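SG7.AF (Anopheles freeborni, PDB 6XL7) inhibits the alternative pathway of host complement by acting on the activated C3 convertase C3bBb, leaving the classical pathway unaffected. Local coordinates at residues Q6-T11 against P40-V45; K10-I15 against D60-K65. All coordinates share one frame; numbering follows the deposited sequence. Where two conformers were deposited one is given.

How the contacts relate
Both contacts use helix 2-13, the shortest of the four helices, and each brings it against a different partner: contact 1 against helix 23-46, contact 2 against helix 56-77. Their centres lie about 11 Å apart and the segments share K10 and T11. The two sites also touch directly, L41 CD1 of contact 1 meeting M62 SD of contact 2 at 3.7 Å. Each is mostly buried, but the chemistry differs. In contact 1 one leucine packs against a partner helix whose axis runs nearly antiparallel. Contact 2 adds a methionine-aromatic interaction toward the C-terminal part of helix 2-13, and its outer side carries arginines bound to a sulfate ion.

Contact 1 of 2, residues Q6-T11 against P40-V45; sequences QELLKT and PLTKKV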
ATOM      1  N   GLN A   6       2.094   0.609 -15.976  1.00 11.81           N
ATOM      2  CA  GLN A   6       1.159   1.732 -16.002  1.00 11.80           C
ATOM      3  C   GLN A   6      -0.182   1.359 -15.378  1.00 11.47           C
ATOM      4  O   GLN A   6      -0.743   2.146 -14.606  1.00 12.12           O
ATOM      5  CB  GLN A   6       0.975   2.258 -17.419  1.00 13.22           C
ATOM      6  CG  GLN A   6       0.143   3.551 -17.438  1.00 14.65           C
ATOM      7  CD  GLN A   6      -0.122   4.073 -18.823  1.00 20.18           C
ATOM      8  OE1 GLN A   6      -1.223   4.541 -19.123  1.00 28.40           O
ATOM      9  NE2 GLN A   6       0.888   4.032 -19.675  1.00 15.12           N
ATOM     10  N   GLU A   7      -0.710   0.171 -15.694  1.00 11.60           N
ATOM     11  CA  GLU A   7      -1.990  -0.234 -15.119  1.00 11.91           C
ATOM     12  C   GLU A   7      -1.875  -0.400 -13.608  1.00 13.18           C
ATOM     13  O   GLU A   7      -2.779  -0.019 -12.852  1.00 13.14           O
ATOM     14  CB  GLU A   7      -2.492  -1.524 -15.775  1.00 13.48           C
ATOM     15  CG  GLU A   7      -3.873  -1.924 -15.236  1.00 15.19           C
ATOM     16  CD  GLU A   7      -4.468  -3.149 -15.894  1.00 20.89           C
ATOM     17  OE1 GLU A   7      -3.785  -3.791 -16.721  1.00 20.53           O
ATOM     18  OE2 GLU A   7      -5.635  -3.467 -15.570  1.00 23.24           O
ATOM     19  N   LEU A   8      -0.756  -0.947 -13.143  1.00 10.92           N
ATOM     20  CA  LEU A   8      -0.538  -1.070 -11.714  1.00 11.67           C
ATOM     21  C   LEU A   8      -0.437   0.304 -11.054  1.00 10.81           C
ATOM     22  O   LEU A   8      -0.992   0.525  -9.969  1.00 12.69           O
ATOM     23  CB  LEU A   8       0.719  -1.900 -11.481  1.00 13.48           C
ATOM     24  CG  LEU A   8       1.081  -2.176 -10.031  1.00 13.49           C
ATOM     25  CD1 LEU A   8       0.068  -3.121  -9.391  1.00 14.41           C
ATOM     26  CD2 LEU A   8       2.473  -2.772  -9.980  1.00 17.37           C
ATOM     27  N   LEU A   9       0.270   1.242 -11.683  1.00 11.85           N
ATOM     28  CA  LEU A   9       0.389   2.573 -11.092  1.00 12.95           C
ATOM     29  C   LEU A   9      -0.934   3.332 -11.126  1.00 12.17           C
ATOM     30  O   LEU A   9      -1.200   4.144 -10.229  1.00 14.01           O
ATOM     31  CB  LEU A   9       1.525   3.356 -11.753  1.00 13.50           C
ATOM     32  CG  LEU A   9       2.879   2.717 -11.417  1.00 12.17           C
ATOM     33  CD1 LEU A   9       3.993   3.367 -12.193  1.00 14.23           C
ATOM     34  CD2 LEU A   9       3.163   2.798  -9.919  1.00 16.34           C
ATOM     35  N   LYS A  10      -1.777   3.068 -12.124  1.00 11.13           N
ATOM     36  CA  LYS A  10      -3.135   3.603 -12.103  1.00 13.38           C
ATOM     37  C   LYS A  10      -3.857   3.169 -10.835  1.00 14.95           C
ATOM     38  O   LYS A  10      -4.537   3.975 -10.183  1.00 17.33           O
ATOM     39  CB  LYS A  10      -3.878   3.119 -13.344  1.00 14.38           C
ATOM     40  CG  LYS A  10      -5.371   3.416 -13.350  1.00 16.67           C
ATOM     41  CD  LYS A  10      -5.977   2.908 -14.643  1.00 21.75           C
ATOM     42  CE  LYS A  10      -7.485   3.046 -14.655  1.00 34.75           C
ATOM     43  NZ  LYS A  10      -8.076   2.358 -15.834  1.00 41.92           N
ATOM     44  N   THR A  11      -3.675   1.911 -10.447  1.00 13.53           N
ATOM     45  CA  THR A  11      -4.263   1.410  -9.210  1.00 14.08           C
ATOM     46  C   THR A  11      -3.643   2.081  -7.987  1.00 15.23           C
ATOM     47  O   THR A  11      -4.354   2.416  -7.032  1.00 14.94           O
ATOM     48  CB  THR A  11      -4.132  -0.115  -9.177  1.00 13.48           C
ATOM     49  OG1 THR A  11      -5.132  -0.680 -10.034  1.00 24.35           O
ATOM     50  CG2 THR A  11      -4.325  -0.668  -7.778  1.00 19.04           C
ATOM     51  N   PRO A  40       8.173  -3.579  -5.221  1.00 12.93           N
ATOM     52  CA  PRO A  40       8.188  -5.003  -5.596  1.00 13.96           C
ATOM     53  C   PRO A  40       7.141  -5.378  -6.629  1.00 12.17           C
ATOM     54  O   PRO A  40       7.427  -6.199  -7.506  1.00 13.94           O
ATOM     55  CB  PRO A  40       8.002  -5.742  -4.262  1.00 14.08           C
ATOM     56  CG  PRO A  40       7.490  -4.731  -3.324  1.00 18.25           C
ATOM     57  CD  PRO A  40       8.019  -3.399  -3.766  1.00 14.48           C
ATOM     58  N   LEU A  41       5.950  -4.783  -6.587  1.00 11.53           N
ATOM     59  CA  LEU A  41       4.936  -5.193  -7.556  1.00 11.72           C
ATOM     60  C   LEU A  41       5.222  -4.645  -8.953  1.00 11.98           C
ATOM     61  O   LEU A  41       4.948  -5.328  -9.948  1.00 12.29           O
ATOM     62  CB  LEU A  41       3.529  -4.827  -7.085  1.00 11.16           C
ATOM     63  CG  LEU A  41       3.025  -5.569  -5.846  1.00 11.75           C
ATOM     64  CD1 LEU A  41       1.661  -5.019  -5.452  1.00 13.71           C
ATOM     65  CD2 LEU A  41       2.955  -7.074  -6.085  1.00 14.38           C
ATOM     66  N   THR A  42       5.756  -3.429  -9.044  0.56 11.59           N
ATOM     67  CA  THR A  42       6.166  -2.911 -10.340  0.56 11.74           C
ATOM     68  C   THR A  42       7.224  -3.806 -10.964  0.56 11.93           C
ATOM     69  O   THR A  42       7.141  -4.152 -12.147  0.56 12.33           O
ATOM     70  CB  THR A  42       6.686  -1.486 -10.187  0.56 12.33           C
ATOM     71  OG1 THR A  42       5.619  -0.641  -9.754  0.56 12.80           O
ATOM     72  CG2 THR A  42       7.216  -0.975 -11.507  0.56 12.63           C
ATOM     73  N   LYS A  43       8.231  -4.193 -10.173  1.00 13.56           N
ATOM     74  CA  LYS A  43       9.276  -5.081 -10.676  1.00 15.32           C
ATOM     75  C   LYS A  43       8.686  -6.393 -11.174  1.00 14.22           C
ATOM     76  O   LYS A  43       9.130  -6.936 -12.193  1.00 16.99           O
ATOM     77  CB  LYS A  43      10.286  -5.390  -9.575  1.00 17.91           C
ATOM     78  CG  LYS A  43      11.119  -4.249  -9.057  1.00 28.82           C
ATOM     79  CD  LYS A  43      12.165  -4.836  -8.109  1.00 39.68           C
ATOM     80  CE  LYS A  43      12.896  -3.785  -7.316  1.00 43.88           C
ATOM     81  NZ  LYS A  43      14.008  -4.385  -6.525  1.00 40.60           N
ATOM     82  N   LYS A  44       7.686  -6.917 -10.468  1.00 14.20           N
ATOM     83  CA  LYS A  44       7.077  -8.184 -10.860  1.00 14.83           C
ATOM     84  C   LYS A  44       6.391  -8.069 -12.216  1.00 13.51           C
ATOM     85  O   LYS A  44       6.626  -8.886 -13.119  1.00 17.19           O
ATOM     86  CB  LYS A  44       6.083  -8.603  -9.781  1.00 15.87           C
ATOM     87  CG  LYS A  44       5.400  -9.943  -9.993  1.00 20.24           C
ATOM     88  CD  LYS A  44       4.571 -10.276  -8.749  1.00 27.11           C
ATOM     89  CE  LYS A  44       3.780 -11.575  -8.877  1.00 28.81           C
ATOM     90  NZ  LYS A  44       4.647 -12.783  -8.864  1.00 33.72           N
ATOM     91  N   VAL A  45       5.535  -7.059 -12.382  1.00 12.97           N
ATOM     92  CA  VAL A  45       4.736  -6.980 -13.601  1.00 13.52           C
ATOM     93  C   VAL A  45       5.549  -6.522 -14.793  1.00 14.61           C
ATOM     94  O   VAL A  45       5.144  -6.768 -15.935  1.00 14.22           O
ATOM     95  CB  VAL A  45       3.468  -6.122 -13.438  1.00 13.87           C
ATOM     96  CG1 VAL A  45       2.665  -6.573 -12.228  1.00 13.28           C
ATOM     97  CG2 VAL A  45       3.804  -4.617 -13.388  1.00 13.93           C
TER
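L41 meets L8 through the root of its side chain: L41 CB is 3.7 Å from L8 CD2, while the rest of L41 is directed at the other helices, where it touches M62, T110 and E111. The same methyl of L8, CD2, also comes to 3.5 Å from the main-chain carbon L41 C, so L8 abuts the backbone of the partner helix as well as its side chains. With CG anti to the backbone N (chi1 -178°) the branch of L8 extends off its helix, and chi2 of 69° makes CD2 the methyl that touches.

At the next residue L8 CD2 lies 3.5 Å from T42 N. In the conformer given, one of two modelled for T42, L8 CD2 is 3.8 Å from T42 OG1. The hydroxyl therefore packs against carbon on this side, and its polar need is met within its own helix by a hydrogen bond to R38 O. L9 arrives from the flank of helix 2-13 and adds a looser touch, L9 CD2 to T42 OG1 at 4.2 Å.

One turn on from L41, V45 presents CG2 to L8 CD2 at 4.1 Å, the branch that sits between its own backbone N and carbonyl carbon. V45 also packs on H4 and V5, earlier in helix 2-13.

L8 thus inserts among L41, T42 and V45, and accounts for most of the area that helix 2-13 buries here. The local axes come within 10.0 Å and their directions differ by 154°, close to antiparallel. The near-antiparallel packing, with L8 set against one face of the neighbouring helix, fits a helical bundle, here joining the first two helices of a domain of the Aegyptin C-terminal family.

Contact 2 of 2, residues K10-I15 against D60-K65; sequences KTFRRI and DRMVTK. With SO4 (sulfate ion), chain B.
M62 overlaps the ring of F12, its terminal methyl CE standing over one face 3.8 Å from the F12 ring centroid and only 17° off the ring normal. This is a CH-pi contact displaced toward the rim on the CZ side; the sulfur follows from a more oblique direction, which makes the pair a Met-aromatic contact as well. The bend at the last torsion (chi3 77°) turns CE out of line with the otherwise extended chain and onto the ring.

Two further side chains of 10-15 close on the same methyl. T11 CG2 is 3.6 Å from M62 CE, and I15 CD1 reaches M62 CE at 4.1 Å, its chain running roughly perpendicular to that of the methionine. Beside them V63 divides its branches. V63 CG2 presses on T11 CG2 at 3.5 Å, tighter than usual for two carbons, whereas V63 CG1 lies 3.8 Å from the carbonyl oxygen R14 O. V33, L37 and R38 of helix 23-46 also pack on F12, so that ring joins three helices.

The outer side is ionic. R13 NH1 bonds sulfate O3 at 2.9 Å. R13 NH2 bonds sulfate O4 at 2.8 Å, nearly straight. In the conformer given, R14 NH1 adds a bond to sulfate O2 at 2.8 Å, the oxygen lying at the edge of its guanidinium plane. The anion probably came from the crystallisation liquor.

The sulfate is bound by residues of 10-15 and does not bridge the segments; between them the contacts are chiefly methyl, thioether and aromatic. D60 lies near R14 without contact between their charged atoms and may partly offset it, yet the arginines, with nearby K10, probably make this patch attractive to anions.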
ATOM      1  N   LYS A  10      -1.777   3.068 -12.124  1.00 11.13           N
ATOM      2  CA  LYS A  10      -3.135   3.603 -12.103  1.00 13.38           C
ATOM      3  C   LYS A  10      -3.857   3.169 -10.835  1.00 14.95           C
ATOM      4  O   LYS A  10      -4.537   3.975 -10.183  1.00 17.33           O
ATOM      5  CB  LYS A  10      -3.878   3.119 -13.344  1.00 14.38           C
ATOM      6  CG  LYS A  10      -5.371   3.416 -13.350  1.00 16.67           C
ATOM      7  CD  LYS A  10      -5.977   2.908 -14.643  1.00 21.75           C
ATOM      8  CE  LYS A  10      -7.485   3.046 -14.655  1.00 34.75           C
ATOM      9  NZ  LYS A  10      -8.076   2.358 -15.834  1.00 41.92           N
ATOM     10  N   THR A  11      -3.675   1.911 -10.447  1.00 13.53           N
ATOM     11  CA  THR A  11      -4.263   1.410  -9.210  1.00 14.08           C
ATOM     12  C   THR A  11      -3.643   2.081  -7.987  1.00 15.23           C
ATOM     13  O   THR A  11      -4.354   2.416  -7.032  1.00 14.94           O
ATOM     14  CB  THR A  11      -4.132  -0.115  -9.177  1.00 13.48           C
ATOM     15  OG1 THR A  11      -5.132  -0.680 -10.034  1.00 24.35           O
ATOM     16  CG2 THR A  11      -4.325  -0.668  -7.778  1.00 19.04           C
ATOM     17  N   PHE A  12      -2.323   2.304  -7.988  1.00 13.02           N
ATOM     18  CA  PHE A  12      -1.706   2.979  -6.850  1.00 14.89           C
ATOM     19  C   PHE A  12      -2.205   4.409  -6.702  1.00 14.94           C
ATOM     20  O   PHE A  12      -2.318   4.910  -5.575  1.00 16.01           O
ATOM     21  CB  PHE A  12      -0.170   2.936  -6.930  1.00 15.76           C
ATOM     22  CG  PHE A  12       0.425   1.663  -6.401  1.00 13.15           C
ATOM     23  CD1 PHE A  12       0.641   1.505  -5.042  1.00 14.57           C
ATOM     24  CD2 PHE A  12       0.739   0.616  -7.249  1.00 14.73           C
ATOM     25  CE1 PHE A  12       1.159   0.322  -4.544  1.00 14.25           C
ATOM     26  CE2 PHE A  12       1.272  -0.571  -6.756  1.00 14.37           C
ATOM     27  CZ  PHE A  12       1.468  -0.719  -5.399  1.00 13.71           C
ATOM     28  N   ARG A  13      -2.513   5.082  -7.817  1.00 15.59           N
ATOM     29  CA  ARG A  13      -3.093   6.420  -7.744  1.00 16.07           C
ATOM     30  C   ARG A  13      -4.376   6.422  -6.924  1.00 17.73           C
ATOM     31  O   ARG A  13      -4.708   7.432  -6.292  1.00 19.02           O
ATOM     32  CB  ARG A  13      -3.334   6.958  -9.159  1.00 16.07           C
ATOM     33  CG  ARG A  13      -4.083   8.276  -9.205  1.00 17.57           C
ATOM     34  CD  ARG A  13      -4.065   8.894 -10.596  1.00 18.60           C
ATOM     35  NE  ARG A  13      -4.466   7.972 -11.656  1.00 18.38           N
ATOM     36  CZ  ARG A  13      -5.727   7.652 -11.931  1.00 19.49           C
ATOM     37  NH1 ARG A  13      -6.714   8.155 -11.189  1.00 20.42           N
ATOM     38  NH2 ARG A  13      -5.999   6.823 -12.930  1.00 17.86           N
ATOM     39  N   ARG A  14      -5.093   5.299  -6.894  1.00 17.62           N
ATOM     40  CA  ARG A  14      -6.327   5.202  -6.128  0.54 20.48           C
ATOM     41  C   ARG A  14      -6.088   5.012  -4.631  1.00 23.30           C
ATOM     42  O   ARG A  14      -7.045   5.111  -3.855  1.00 29.24           O
ATOM     43  CB  ARG A  14      -7.225   4.104  -6.717  0.54 23.67           C
ATOM     44  CG  ARG A  14      -7.826   4.479  -8.077  0.54 25.71           C
ATOM     45  CD  ARG A  14      -8.046   3.269  -8.990  0.54 24.98           C
ATOM     46  NE  ARG A  14      -8.733   3.623 -10.231  0.54 26.41           N
ATOM     47  CZ  ARG A  14      -8.994   2.768 -11.215  0.54 21.70           C
ATOM     48  NH1 ARG A  14      -9.632   3.179 -12.303  0.54 26.38           N
ATOM     49  NH2 ARG A  14      -8.616   1.500 -11.114  0.54 20.25           N
ATOM     50  N   ILE A  15      -4.849   4.747  -4.218  1.00 17.20           N
ATOM     51  CA  ILE A  15      -4.471   4.699  -2.800  1.00 18.42           C
ATOM     52  C   ILE A  15      -4.126   6.130  -2.424  1.00 26.55           C
ATOM     53  O   ILE A  15      -3.000   6.593  -2.611  1.00 26.43           O
ATOM     54  CB  ILE A  15      -3.309   3.743  -2.548  1.00 17.53           C
ATOM     55  CG1 ILE A  15      -3.744   2.297  -2.791  1.00 19.02           C
ATOM     56  CG2 ILE A  15      -2.780   3.895  -1.119  1.00 21.51           C
ATOM     57  CD1 ILE A  15      -2.598   1.300  -2.814  1.00 19.60           C
ATOM     58  N   ASP A  60      -8.321  -4.120  -7.263  1.00 13.79           N
ATOM     59  CA  ASP A  60      -9.281  -3.394  -6.436  1.00 13.87           C
ATOM     60  C   ASP A  60      -9.154  -3.784  -4.968  1.00 14.95           C
ATOM     61  O   ASP A  60      -9.234  -2.924  -4.079  1.00 15.20           O
ATOM     62  CB  ASP A  60     -10.702  -3.690  -6.913  1.00 16.16           C
ATOM     63  CG  ASP A  60     -11.039  -3.035  -8.247  1.00 20.36           C
ATOM     64  OD1 ASP A  60     -10.254  -2.192  -8.732  1.00 25.46           O
ATOM     65  OD2 ASP A  60     -12.107  -3.369  -8.815  1.00 24.80           O
ATOM     66  N   ARG A  61      -8.956  -5.079  -4.696  1.00 13.59           N
ATOM     67  CA  ARG A  61      -8.776  -5.532  -3.318  1.00 15.72           C
ATOM     68  C   ARG A  61      -7.503  -4.971  -2.713  1.00 13.91           C
ATOM     69  O   ARG A  61      -7.464  -4.677  -1.511  1.00 13.67           O
ATOM     70  CB  ARG A  61      -8.757  -7.057  -3.236  1.00 16.19           C
ATOM     71  CG  ARG A  61     -10.095  -7.704  -3.456  1.00 21.87           C
ATOM     72  CD  ARG A  61     -10.083  -9.164  -3.031  1.00 28.24           C
ATOM     73  NE  ARG A  61      -9.140  -9.960  -3.813  1.00 30.82           N
ATOM     74  CZ  ARG A  61      -9.445 -10.577  -4.950  1.00 32.42           C
ATOM     75  NH1 ARG A  61     -10.673 -10.491  -5.447  1.00 32.06           N
ATOM     76  NH2 ARG A  61      -8.522 -11.283  -5.591  1.00 24.73           N
ATOM     77  N   MET A  62      -6.441  -4.832  -3.505  1.00 13.25           N
ATOM     78  CA  MET A  62      -5.242  -4.216  -2.960  1.00 13.94           C
ATOM     79  C   MET A  62      -5.528  -2.804  -2.477  1.00 13.94           C
ATOM     80  O   MET A  62      -5.060  -2.400  -1.407  1.00 13.48           O
ATOM     81  CB  MET A  62      -4.133  -4.195  -4.002  1.00 13.73           C
ATOM     82  CG  MET A  62      -2.836  -3.682  -3.418  1.00 13.08           C
ATOM     83  SD  MET A  62      -1.511  -3.406  -4.598  1.00 16.21           S
ATOM     84  CE  MET A  62      -2.039  -1.863  -5.325  1.00 24.70           C
ATOM     85  N   VAL A  63      -6.313  -2.044  -3.239  1.00 11.94           N
ATOM     86  CA  VAL A  63      -6.607  -0.664  -2.863  1.00 13.26           C
ATOM     87  C   VAL A  63      -7.349  -0.612  -1.531  1.00 12.37           C
ATOM     88  O   VAL A  63      -6.969   0.139  -0.626  1.00 12.40           O
ATOM     89  CB  VAL A  63      -7.389   0.044  -3.984  1.00 12.66           C
ATOM     90  CG1 VAL A  63      -7.859   1.409  -3.537  1.00 13.43           C
ATOM     91  CG2 VAL A  63      -6.528   0.150  -5.235  1.00 14.35           C
ATOM     92  N   THR A  64      -8.424  -1.392  -1.389  1.00 11.46           N
ATOM     93  CA  THR A  64      -9.197  -1.311  -0.148  1.00 12.69           C
ATOM     94  C   THR A  64      -8.392  -1.828   1.033  1.00 13.03           C
ATOM     95  O   THR A  64      -8.432  -1.233   2.116  1.00 12.04           O
ATOM     96  CB  THR A  64     -10.533  -2.047  -0.262  1.00 14.39           C
ATOM     97  OG1 THR A  64     -10.297  -3.439  -0.503  1.00 17.62           O
ATOM     98  CG2 THR A  64     -11.391  -1.466  -1.377  1.00 17.02           C
ATOM     99  N   LYS A  65      -7.629  -2.907   0.841  1.00 12.20           N
ATOM    100  CA  LYS A  65      -6.835  -3.447   1.938  1.00 12.52           C
ATOM    101  C   LYS A  65      -5.801  -2.439   2.413  1.00 11.94           C
ATOM    102  O   LYS A  65      -5.627  -2.236   3.622  1.00 11.58           O
ATOM    103  CB  LYS A  65      -6.161  -4.758   1.531  1.00 13.15           C
ATOM    104  CG  LYS A  65      -7.116  -5.937   1.400  1.00 15.74           C
ATOM    105  CD  LYS A  65      -6.390  -7.164   0.857  1.00 17.69           C
ATOM    106  CE  LYS A  65      -7.305  -8.378   0.848  1.00 24.34           C
ATOM    107  NZ  LYS A  65      -6.604  -9.606   0.365  1.00 25.06           N
TER
HETATM  108  S   SO4 B 201      -9.781   6.658 -12.910  1.00 33.91           S
HETATM  109  O1  SO4 B 201     -10.326   7.874 -13.508  1.00 39.98           O
HETATM  110  O2  SO4 B 201     -10.808   5.621 -12.902  1.00 43.77           O
HETATM  111  O3  SO4 B 201      -9.365   6.928 -11.538  1.00 40.34           O
HETATM  112  O4  SO4 B 201      -8.638   6.205 -13.702  1.00 38.12           O